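Local coordinates for protein pectate lyase (Bacillus subtilis, PDB 5AMV) that cleaves polygalacturonate, the backbone of pectin, by calcium-dependent beta-elimination, releasing oligosaccharides with unsaturated galacturonosyl ends, at residues N275-F285 and Y304-K314; D12-T21 and G190-H198. All coordinates share one frame; numbering follows the deposited sequence.

Contact 1 (N275-F285 and Y304-K314). With ADA (alpha-D-galactopyranuronic acid), chain B; ADA (alpha-D-galactopyranuronic acid), chain C.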
loop_
_atom_site.group_PDB
_atom_site.type_symbol
_atom_site.label_atom_id
_atom_site.label_comp_id
_atom_site.label_asym_id
_atom_site.label_seq_id
_atom_site.Cartn_x
_atom_site.Cartn_y
_atom_site.Cartn_z
ATOM N N ASN A 275 7.122 -6.133 11.260
ATOM C CA ASN A 275 6.321 -7.341 10.999
ATOM C C ASN A 275 5.523 -7.220 9.694
ATOM O O ASN A 275 4.325 -7.500 9.626
ATOM C CB ASN A 275 5.435 -7.712 12.201
ATOM C CG ASN A 275 6.223 -7.896 13.451
ATOM O OD1 ASN A 275 7.321 -8.447 13.427
ATOM N ND2 ASN A 275 5.624 -7.537 14.581
ATOM N N ILE A 276 6.277 -6.846 8.655
ATOM C CA ILE A 276 5.827 -6.864 7.292
ATOM C C ILE A 276 6.558 -8.017 6.611
ATOM O O ILE A 276 7.769 -8.214 6.787
ATOM C CB ILE A 276 6.192 -5.533 6.614
ATOM C CG1 ILE A 276 5.428 -4.338 7.263
ATOM C CG2 ILE A 276 5.885 -5.575 5.074
ATOM C CD1 ILE A 276 3.867 -4.497 7.147
ATOM N N VAL A 277 5.808 -8.850 5.893
ATOM C CA VAL A 277 6.398 -10.047 5.290
ATOM C C VAL A 277 7.235 -9.689 4.065
ATOM O O VAL A 277 8.377 -10.159 3.943
ATOM C CB VAL A 277 5.334 -11.138 4.899
ATOM C CG1 VAL A 277 5.995 -12.286 4.209
ATOM C CG2 VAL A 277 4.599 -11.630 6.133
ATOM N N GLN A 278 6.638 -8.963 3.131
ATOM C CA GLN A 278 7.278 -8.795 1.830
ATOM C C GLN A 278 6.765 -7.566 1.094
ATOM O O GLN A 278 5.838 -6.891 1.543
ATOM C CB GLN A 278 7.013 -10.062 1.003
ATOM C CG GLN A 278 5.521 -10.296 0.719
ATOM C CD GLN A 278 5.287 -11.599 -0.018
ATOM O OE1 GLN A 278 5.988 -11.888 -0.996
ATOM N NE2 GLN A 278 4.295 -12.379 0.416
ATOM N N ARG A 279 7.414 -7.258 -0.043
ATOM C CA ARG A 279 7.027 -6.114 -0.898
ATOM C C ARG A 279 7.108 -4.787 -0.179
ATOM O O ARG A 279 6.096 -4.139 0.069
ATOM C CB ARG A 279 5.629 -6.303 -1.550
ATOM C CG ARG A 279 5.517 -7.664 -2.234
ATOM C CD ARG A 279 4.173 -7.844 -2.902
ATOM N NE ARG A 279 4.120 -9.083 -3.664
ATOM C CZ ARG A 279 3.092 -9.459 -4.434
ATOM N NH1 ARG A 279 1.998 -8.695 -4.531
ATOM N NH2 ARG A 279 3.156 -10.597 -5.116
ATOM N N ALA A 280 8.323 -4.390 0.177
ATOM C CA ALA A 280 8.468 -3.149 0.901
ATOM C C ALA A 280 9.498 -2.174 0.360
ATOM O O ALA A 280 10.389 -1.742 1.100
ATOM C CB ALA A 280 8.720 -3.426 2.394
ATOM N N PRO A 281 9.415 -1.812 -0.953
ATOM C CA PRO A 281 8.379 -2.164 -1.916
ATOM C C PRO A 281 8.846 -3.277 -2.880
ATOM O O PRO A 281 10.061 -3.532 -2.984
ATOM C CB PRO A 281 8.234 -0.871 -2.733
ATOM C CG PRO A 281 9.638 -0.372 -2.818
ATOM C CD PRO A 281 10.331 -0.779 -1.494
ATOM N N ARG A 282 7.900 -3.855 -3.613
ATOM C CA ARG A 282 8.237 -4.657 -4.809
ATOM C C ARG A 282 8.013 -3.772 -6.020
ATOM O O ARG A 282 6.921 -3.227 -6.168
ATOM C CB ARG A 282 7.317 -5.864 -4.930
ATOM C CG ARG A 282 7.742 -6.869 -6.003
ATOM C CD ARG A 282 6.526 -7.535 -6.609
ATOM N NE ARG A 282 6.864 -8.717 -7.385
ATOM C CZ ARG A 282 7.314 -8.691 -8.652
ATOM N NH1 ARG A 282 7.506 -7.543 -9.289
ATOM N NH2 ARG A 282 7.562 -9.834 -9.303
ATOM N N VAL A 283 9.021 -3.616 -6.887
ATOM C CA VAL A 283 8.941 -2.629 -7.960
ATOM C C VAL A 283 9.113 -3.284 -9.320
ATOM O O VAL A 283 9.954 -4.149 -9.483
ATOM C CB VAL A 283 10.075 -1.563 -7.788
ATOM C CG1 VAL A 283 10.086 -0.512 -8.936
ATOM C CG2 VAL A 283 9.932 -0.826 -6.408
ATOM N N ARG A 284 8.280 -2.884 -10.266
ATOM C CA ARG A 284 8.580 -3.083 -11.688
ATOM C C ARG A 284 8.762 -1.697 -12.304
ATOM O O ARG A 284 8.038 -0.773 -11.948
ATOM C CB ARG A 284 7.451 -3.825 -12.400
ATOM C CG ARG A 284 7.208 -5.246 -11.946
ATOM C CD ARG A 284 5.892 -5.715 -12.573
ATOM N NE ARG A 284 5.648 -7.138 -12.338
ATOM C CZ ARG A 284 4.933 -7.622 -11.329
ATOM N NH1 ARG A 284 4.343 -6.817 -10.443
ATOM N NH2 ARG A 284 4.768 -8.935 -11.216
ATOM N N PHE A 285 9.754 -1.564 -13.193
ATOM C CA PHE A 285 9.904 -0.364 -14.062
ATOM C C PHE A 285 10.338 0.938 -13.434
ATOM O O PHE A 285 11.142 1.667 -14.015
ATOM C CB PHE A 285 8.641 -0.110 -14.916
ATOM C CG PHE A 285 8.328 -1.252 -15.865
ATOM C CD1 PHE A 285 9.141 -1.481 -16.986
ATOM C CD2 PHE A 285 7.270 -2.126 -15.604
ATOM C CE1 PHE A 285 8.876 -2.575 -17.854
ATOM C CE2 PHE A 285 6.991 -3.233 -16.462
ATOM C CZ PHE A 285 7.818 -3.442 -17.604
ATOM N N TYR A 304 3.244 -13.044 10.563
ATOM C CA TYR A 304 3.962 -12.143 9.647
ATOM C C TYR A 304 5.510 -12.248 9.723
ATOM O O TYR A 304 6.183 -11.237 9.926
ATOM C CB TYR A 304 3.525 -10.697 9.893
ATOM C CG TYR A 304 2.020 -10.477 9.708
ATOM C CD1 TYR A 304 1.428 -10.681 8.474
ATOM C CD2 TYR A 304 1.209 -10.076 10.791
ATOM C CE1 TYR A 304 0.066 -10.460 8.299
ATOM C CE2 TYR A 304 -0.151 -9.854 10.631
ATOM C CZ TYR A 304 -0.721 -10.044 9.396
ATOM O OH TYR A 304 -2.087 -9.817 9.226
ATOM N N PRO A 305 6.053 -13.455 9.531
ATOM C CA PRO A 305 7.512 -13.582 9.503
ATOM C C PRO A 305 8.117 -12.875 8.287
ATOM O O PRO A 305 7.552 -12.896 7.175
ATOM C CB PRO A 305 7.733 -15.099 9.405
ATOM C CG PRO A 305 6.449 -15.610 8.682
ATOM C CD PRO A 305 5.375 -14.763 9.363
ATOM N N PHE A 306 9.250 -12.234 8.507
ATOM C CA PHE A 306 9.909 -11.489 7.445
ATOM C C PHE A 306 10.375 -12.404 6.335
ATOM O O PHE A 306 11.008 -13.442 6.603
ATOM C CB PHE A 306 11.163 -10.818 8.043
ATOM C CG PHE A 306 11.960 -10.002 7.039
ATOM C CD1 PHE A 306 12.981 -10.611 6.315
ATOM C CD2 PHE A 306 11.721 -8.625 6.864
ATOM C CE1 PHE A 306 13.736 -9.875 5.363
ATOM C CE2 PHE A 306 12.482 -7.890 5.941
ATOM C CZ PHE A 306 13.470 -8.528 5.178
ATOM N N SER A 307 10.124 -11.994 5.075
ATOM C CA SER A 307 10.648 -12.713 3.915
ATOM C C SER A 307 11.714 -11.850 3.208
ATOM O O SER A 307 12.880 -12.250 3.076
ATOM C CB SER A 307 9.487 -13.059 2.957
ATOM O OG SER A 307 9.881 -13.910 1.902
ATOM N N TYR A 308 11.320 -10.668 2.750
ATOM C CA TYR A 308 12.277 -9.753 2.135
ATOM C C TYR A 308 11.784 -8.324 2.251
ATOM O O TYR A 308 10.585 -8.118 2.470
ATOM C CB TYR A 308 12.561 -10.124 0.673
ATOM C CG TYR A 308 11.416 -9.858 -0.314
ATOM C CD1 TYR A 308 11.273 -8.595 -0.901
ATOM C CD2 TYR A 308 10.483 -10.888 -0.673
ATOM C CE1 TYR A 308 10.209 -8.336 -1.816
ATOM C CE2 TYR A 308 9.431 -10.640 -1.591
ATOM C CZ TYR A 308 9.348 -9.369 -2.176
ATOM O OH TYR A 308 8.361 -9.092 -3.118
ATOM N N ALA A 309 12.695 -7.350 2.097
ATOM C CA ALA A 309 12.309 -5.946 2.075
ATOM C C ALA A 309 12.063 -5.449 0.648
ATOM O O ALA A 309 10.914 -5.178 0.260
ATOM C CB ALA A 309 13.389 -5.080 2.775
ATOM N N TRP A 310 13.127 -5.371 -0.162
ATOM C CA TRP A 310 13.008 -4.815 -1.526
ATOM C C TRP A 310 12.815 -5.899 -2.572
ATOM O O TRP A 310 13.538 -6.888 -2.585
ATOM C CB TRP A 310 14.206 -3.921 -1.909
ATOM C CG TRP A 310 14.495 -2.922 -0.890
ATOM C CD1 TRP A 310 13.574 -2.258 -0.083
ATOM C CD2 TRP A 310 15.796 -2.439 -0.497
ATOM N NE1 TRP A 310 14.240 -1.423 0.795
ATOM C CE2 TRP A 310 15.590 -1.502 0.561
ATOM C CE3 TRP A 310 17.118 -2.727 -0.918
ATOM C CZ2 TRP A 310 16.644 -0.838 1.198
ATOM C CZ3 TRP A 310 18.181 -2.040 -0.265
ATOM C CH2 TRP A 310 17.925 -1.126 0.784
ATOM N N GLY A 311 11.834 -5.721 -3.451
ATOM C CA GLY A 311 11.581 -6.748 -4.475
ATOM C C GLY A 311 12.062 -6.177 -5.782
ATOM O O GLY A 311 11.516 -5.181 -6.278
ATOM N N ILE A 312 13.115 -6.791 -6.330
ATOM C CA ILE A 312 13.730 -6.298 -7.571
ATOM C C ILE A 312 13.017 -6.935 -8.752
ATOM O O ILE A 312 13.374 -8.046 -9.186
ATOM C CB ILE A 312 15.255 -6.632 -7.600
ATOM C CG1 ILE A 312 15.935 -6.300 -6.255
ATOM C CG2 ILE A 312 15.940 -5.901 -8.756
ATOM C CD1 ILE A 312 15.650 -4.895 -5.683
ATOM N N GLY A 313 11.970 -6.264 -9.233
ATOM C CA GLY A 313 11.092 -6.766 -10.311
ATOM C C GLY A 313 11.635 -6.358 -11.678
ATOM O O GLY A 313 12.607 -5.598 -11.754
ATOM N N LYS A 314 10.926 -6.791 -12.739
ATOM C CA LYS A 314 11.328 -6.462 -14.122
ATOM C C LYS A 314 11.623 -4.977 -14.344
ATOM O O LYS A 314 10.770 -4.112 -14.077
ATOM C CB LYS A 314 10.256 -6.900 -15.084
ATOM C CG LYS A 314 10.564 -6.509 -16.542
ATOM C CD LYS A 314 9.461 -7.082 -17.394
ATOM C CE LYS A 314 9.752 -6.809 -18.880
ATOM N NZ LYS A 314 8.571 -7.271 -19.656
HETATM C C1 ADA B . 4.112 -13.939 -4.216
HETATM C C2 ADA B . 2.967 -14.404 -5.132
HETATM C C3 ADA B . 3.525 -14.900 -6.470
HETATM C C4 ADA B . 4.350 -13.823 -7.153
HETATM C C5 ADA B . 5.474 -13.393 -6.216
HETATM C C6 ADA B . 6.111 -12.157 -6.809
HETATM O O2 ADA B . 2.339 -15.526 -4.496
HETATM O O3 ADA B . 2.445 -15.247 -7.348
HETATM O O4 ADA B . 3.492 -12.688 -7.391
HETATM O O5 ADA B . 4.951 -13.013 -4.910
HETATM O O6B ADA B . 6.113 -11.116 -6.096
HETATM O O6A ADA B . 6.589 -12.180 -7.989
HETATM C C1 ADA C . 6.892 -17.739 -2.840
HETATM C C2 ADA C . 7.354 -16.719 -3.882
HETATM C C3 ADA C . 7.230 -15.297 -3.303
HETATM C C4 ADA C . 5.791 -15.027 -2.862
HETATM C C5 ADA C . 5.366 -16.138 -1.879
HETATM C C6 ADA C . 3.966 -15.970 -1.348
HETATM O O2 ADA C . 8.704 -17.003 -4.300
HETATM O O3 ADA C . 7.709 -14.330 -4.244
HETATM O O4 ADA C . 4.943 -14.972 -4.021
HETATM O O5 ADA C . 5.535 -17.459 -2.464
HETATM O O6B ADA C . 3.572 -14.846 -0.900
HETATM O O6A ADA C . 3.240 -17.000 -1.373
HETATM O O HOH W 1 8.324 -10.173 11.394
HETATM O O HOH W 2 9.218 -6.832 4.560
HETATM O O HOH W 3 6.481 -10.786 -3.461
HETATM O O HOH W 4 8.059 -13.869 -0.004
HETATM O O HOH W 5 8.762 -8.624 -12.090
#
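The carbonyl oxygen of V277 is gripped by two successive amides of the neighbouring coil: S307 N approaches at 2.8 Å on a lone pair, and Y308 N makes a longer second bond within the same carbonyl plane. Both segments belong to consecutive coils of the right-handed parallel beta-helix of this lyase family. Further along, A280 N meets A309 O at 2.7 Å, beside the cis peptide that precedes P281, and strands 282-283 and 310-312 then pair in parallel register through G311 N to P281 O and V283 N to G311 O. Glycine suits position 311, because a CB there would fall only 2.8 Å from R282 CG.

Y308 and V277 share the side-chain packing. V277 CG2 packs on Y304 CB at 4.0 Å. With CG of Y308 set between its backbone N and carbonyl carbon (chi1 71°), the ring presents a face to Q278 CB in a CH-pi contact, while its OH lies 3.3 Å from R279 CG.

Past the Y308 hydroxyl lies the bound sugar. R282 suits a uronic acid: its NE reaches O6B of the chain B galacturonate at 2.8 Å, its NH2 takes O6A of the same carboxylate, and F339 adds a cation-pi contact. R279, the inferred active-site residue, extends straight to place NH2 3.0 Å from the ring oxygen O5 of that sugar. Q278 NE2 serves both D246 and, almost linearly (176°), O6B of the chain C sugar. One water lies within bonding distance of Q278 OE1, R279 NE, Y308 OH and the chain B O6B, 2.6 Å from the tyrosine oxygen.

Contact 2 (D12-T21 and G190-H198)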
loop_
_atom_site.group_PDB
_atom_site.type_symbol
_atom_site.label_atom_id
_atom_site.label_comp_id
_atom_site.label_asym_id
_atom_site.label_seq_id
_atom_site.Cartn_x
_atom_site.Cartn_y
_atom_site.Cartn_z
ATOM N N ASP A 12 10.698 17.755 -1.709
ATOM C CA ASP A 12 10.387 16.527 -0.956
ATOM C C ASP A 12 9.937 15.355 -1.838
ATOM O O ASP A 12 8.744 14.964 -1.862
ATOM C CB ASP A 12 9.398 16.834 0.175
ATOM C CG ASP A 12 9.292 15.706 1.187
ATOM O OD1 ASP A 12 9.998 14.659 1.065
ATOM O OD2 ASP A 12 8.490 15.878 2.129
ATOM N N GLY A 13 10.904 14.806 -2.576
ATOM C CA GLY A 13 10.677 13.597 -3.363
ATOM C C GLY A 13 9.934 13.804 -4.675
ATOM O O GLY A 13 9.596 14.929 -5.071
ATOM N N TRP A 14 9.669 12.688 -5.360
ATOM C CA TRP A 14 9.069 12.717 -6.665
ATOM C C TRP A 14 7.681 13.405 -6.668
ATOM O O TRP A 14 7.256 13.950 -7.685
ATOM C CB TRP A 14 8.949 11.312 -7.189
ATOM C CG TRP A 14 10.167 10.781 -7.977
ATOM C CD1 TRP A 14 10.803 9.593 -7.771
ATOM C CD2 TRP A 14 10.808 11.388 -9.126
ATOM N NE1 TRP A 14 11.813 9.411 -8.707
ATOM C CE2 TRP A 14 11.844 10.501 -9.544
ATOM C CE3 TRP A 14 10.627 12.603 -9.824
ATOM C CZ2 TRP A 14 12.682 10.774 -10.659
ATOM C CZ3 TRP A 14 11.444 12.865 -10.951
ATOM C CH2 TRP A 14 12.475 11.953 -11.333
ATOM N N GLY A 15 6.962 13.375 -5.537
ATOM C CA GLY A 15 5.672 14.103 -5.489
ATOM C C GLY A 15 5.808 15.601 -5.741
ATOM O O GLY A 15 4.826 16.249 -6.134
ATOM N N ALA A 16 7.004 16.160 -5.503
ATOM C CA ALA A 16 7.215 17.604 -5.693
ATOM C C ALA A 16 7.568 17.988 -7.145
ATOM O O ALA A 16 7.722 19.184 -7.445
ATOM C CB ALA A 16 8.306 18.092 -4.751
ATOM N N TYR A 17 7.667 16.997 -8.036
ATOM C CA TYR A 17 7.986 17.274 -9.444
ATOM C C TYR A 17 6.924 18.144 -10.129
ATOM O O TYR A 17 5.738 18.082 -9.791
ATOM C CB TYR A 17 8.182 15.961 -10.229
ATOM C CG TYR A 17 8.766 16.208 -11.609
ATOM C CD1 TYR A 17 10.137 16.424 -11.772
ATOM C CD2 TYR A 17 7.936 16.232 -12.732
ATOM C CE1 TYR A 17 10.674 16.663 -13.047
ATOM C CE2 TYR A 17 8.449 16.456 -14.007
ATOM C CZ TYR A 17 9.813 16.682 -14.146
ATOM O OH TYR A 17 10.301 16.897 -15.424
ATOM N N SER A 18 7.359 18.959 -11.090
ATOM C CA SER A 18 6.469 19.853 -11.866
ATOM C C SER A 18 5.518 20.687 -11.001
ATOM O O SER A 18 5.978 21.516 -10.233
ATOM C CB SER A 18 5.760 19.130 -13.029
ATOM O OG SER A 18 4.864 18.100 -12.606
ATOM N N THR A 19 4.207 20.475 -11.141
ATOM C CA THR A 19 3.192 21.274 -10.432
ATOM C C THR A 19 3.138 20.909 -8.954
ATOM O O THR A 19 2.444 21.575 -8.178
ATOM C CB THR A 19 1.789 21.099 -11.073
ATOM O OG1 THR A 19 1.497 19.709 -11.244
ATOM C CG2 THR A 19 1.750 21.742 -12.459
ATOM N N GLY A 20 3.856 19.845 -8.576
ATOM C CA GLY A 20 3.983 19.426 -7.177
ATOM C C GLY A 20 2.681 18.982 -6.520
ATOM O O GLY A 20 1.666 18.742 -7.200
ATOM N N THR A 21 2.706 18.844 -5.191
ATOM C CA THR A 21 1.537 18.303 -4.498
ATOM C C THR A 21 1.003 19.269 -3.446
ATOM O O THR A 21 1.575 19.430 -2.368
ATOM C CB THR A 21 1.838 16.908 -3.909
ATOM O OG1 THR A 21 2.241 16.055 -4.997
ATOM C CG2 THR A 21 0.593 16.348 -3.277
ATOM N N GLY A 190 -3.114 5.051 -11.615
ATOM C CA GLY A 190 -2.954 6.159 -12.542
ATOM C C GLY A 190 -2.794 7.502 -11.846
ATOM O O GLY A 190 -2.571 8.515 -12.492
ATOM N N GLY A 191 -2.917 7.523 -10.510
ATOM C CA GLY A 191 -2.852 8.775 -9.768
ATOM C C GLY A 191 -1.468 9.423 -9.834
ATOM O O GLY A 191 -0.422 8.747 -9.946
ATOM N N THR A 192 -1.462 10.745 -9.771
ATOM C CA THR A 192 -0.232 11.508 -9.947
ATOM C C THR A 192 -0.189 12.655 -8.939
ATOM O O THR A 192 -1.224 13.188 -8.546
ATOM C CB THR A 192 -0.101 12.108 -11.410
ATOM O OG1 THR A 192 -1.322 12.776 -11.782
ATOM C CG2 THR A 192 0.196 11.037 -12.455
ATOM N N HIS A 193 1.016 13.074 -8.563
ATOM C CA HIS A 193 1.208 14.133 -7.562
ATOM C C HIS A 193 0.472 13.786 -6.283
ATOM O O HIS A 193 -0.540 14.393 -5.925
ATOM C CB HIS A 193 0.859 15.546 -8.072
ATOM C CG HIS A 193 1.762 15.993 -9.171
ATOM N ND1 HIS A 193 1.371 16.003 -10.490
ATOM C CD2 HIS A 193 3.068 16.339 -9.151
ATOM C CE1 HIS A 193 2.382 16.430 -11.235
ATOM N NE2 HIS A 193 3.425 16.633 -10.449
ATOM N N ILE A 194 1.021 12.794 -5.597
ATOM C CA ILE A 194 0.404 12.264 -4.386
ATOM C C ILE A 194 1.403 12.275 -3.244
ATOM O O ILE A 194 2.532 11.923 -3.423
ATOM C CB ILE A 194 -0.190 10.846 -4.617
ATOM C CG1 ILE A 194 -1.389 10.953 -5.602
ATOM C CG2 ILE A 194 -0.675 10.176 -3.268
ATOM C CD1 ILE A 194 -1.681 9.728 -6.339
ATOM N N TRP A 195 0.932 12.713 -2.081
ATOM C CA TRP A 195 1.702 12.649 -0.856
ATOM C C TRP A 195 0.937 11.854 0.189
ATOM O O TRP A 195 -0.159 12.241 0.556
ATOM C CB TRP A 195 1.973 14.063 -0.301
ATOM C CG TRP A 195 2.945 14.142 0.865
ATOM C CD1 TRP A 195 3.960 13.272 1.182
ATOM C CD2 TRP A 195 3.051 15.236 1.789
ATOM N NE1 TRP A 195 4.670 13.752 2.293
ATOM C CE2 TRP A 195 4.118 14.948 2.680
ATOM C CE3 TRP A 195 2.309 16.426 1.969
ATOM C CZ2 TRP A 195 4.482 15.816 3.722
ATOM C CZ3 TRP A 195 2.659 17.280 3.032
ATOM C CH2 TRP A 195 3.750 16.979 3.889
ATOM N N ILE A 196 1.558 10.767 0.663
ATOM C CA ILE A 196 1.008 9.963 1.773
ATOM C C ILE A 196 1.983 10.105 2.909
ATOM O O ILE A 196 3.133 9.655 2.801
ATOM C CB ILE A 196 0.819 8.492 1.394
ATOM C CG1 ILE A 196 -0.158 8.365 0.197
ATOM C CG2 ILE A 196 0.307 7.664 2.629
ATOM C CD1 ILE A 196 -0.154 7.001 -0.485
ATOM N N ASP A 197 1.544 10.724 4.007
ATOM C CA ASP A 197 2.524 11.079 5.053
ATOM C C ASP A 197 1.944 10.856 6.457
ATOM O O ASP A 197 0.774 11.170 6.696
ATOM C CB ASP A 197 3.004 12.518 4.835
ATOM C CG ASP A 197 3.832 13.053 6.016
ATOM O OD1 ASP A 197 5.073 12.869 6.025
ATOM O OD2 ASP A 197 3.227 13.686 6.915
ATOM N N HIS A 198 2.752 10.285 7.351
ATOM C CA HIS A 198 2.326 10.112 8.748
ATOM C C HIS A 198 1.011 9.336 8.879
ATOM O O HIS A 198 0.155 9.688 9.717
ATOM C CB HIS A 198 2.253 11.455 9.500
ATOM C CG HIS A 198 3.598 11.976 9.956
ATOM N ND1 HIS A 198 4.286 12.928 9.233
ATOM C CD2 HIS A 198 4.370 11.680 11.028
ATOM C CE1 HIS A 198 5.437 13.180 9.831
ATOM N NE2 HIS A 198 5.512 12.442 10.928
#
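The imidazole of H193 projects into a curl of the N-terminal arm, with G15 and residues 17-21 set around it. T19 crosses the ring at about a right angle and sets OG1 over one face, offset toward the rim, 3.4 Å from H193 CE1. At the ring edge, H193 NE2 donates to Y17 O at 2.8 Å, in a bent bond (131°) that meets the carbonyl from above its plane. G20 N reaches the same Y17 O from the other face, closing the type II' turn from Y17 to G20, so one oxygen both shapes the turn and receives the histidine. The hydroxyl of S18 also lies at this edge, its OG 3.0 Å from H193 NE2.

H193 occupies a corner of the chain next to strand 194-197 of the parallel beta-helix, and its chi1 of -65° places CG opposite the carbonyl carbon, directing the ring at the arm. T21 uses its two branches differently: OG1 bonds to G15 O at 2.8 Å, tying the arm to itself beside H193 CB, whereas CG2 packs 4.0 Å from W195 CB. A beta-branched threonine suits the place: its hydroxyl branch bonds within the arm, while its methyl lies against the strand, near W195 N as well as CB. G15, in a short 3-10 segment, lies close against the strand; a CB there would come tightly against I194 O.

Replacing the H193 ring by an alanine here is likely to leave Y17 O without its donor from across the contact and to open a gap beside T19 OG1. Since H193 ND1 is hydrogen-bonded to D150 while NE2 donates to a carbonyl, both ring nitrogens face acceptors, an environment that would favour the protonated, positively charged imidazole.

Overall arrangement
From the N terminus, the arm at 12-21 precedes strand 32-35, the first strand in the chain, and in contact 2 it lies against the corner and strand at 190-198. This closes a long loop of 168 residues that includes the early beta-helix strands and the helices between them. Contact 1 opens only afterwards and closes a short loop of 18 residues, including strand 287-296, between neighbouring coils. The two are therefore in series, neither nesting nor crossing. The centres of contact 1 and contact 2 lie about 22 Å apart, and their nearest atoms about 9 Å. Contact 2 fastens the arm to the outer surface of the beta-helix, whereas contact 1 joins coils at the substrate-binding side.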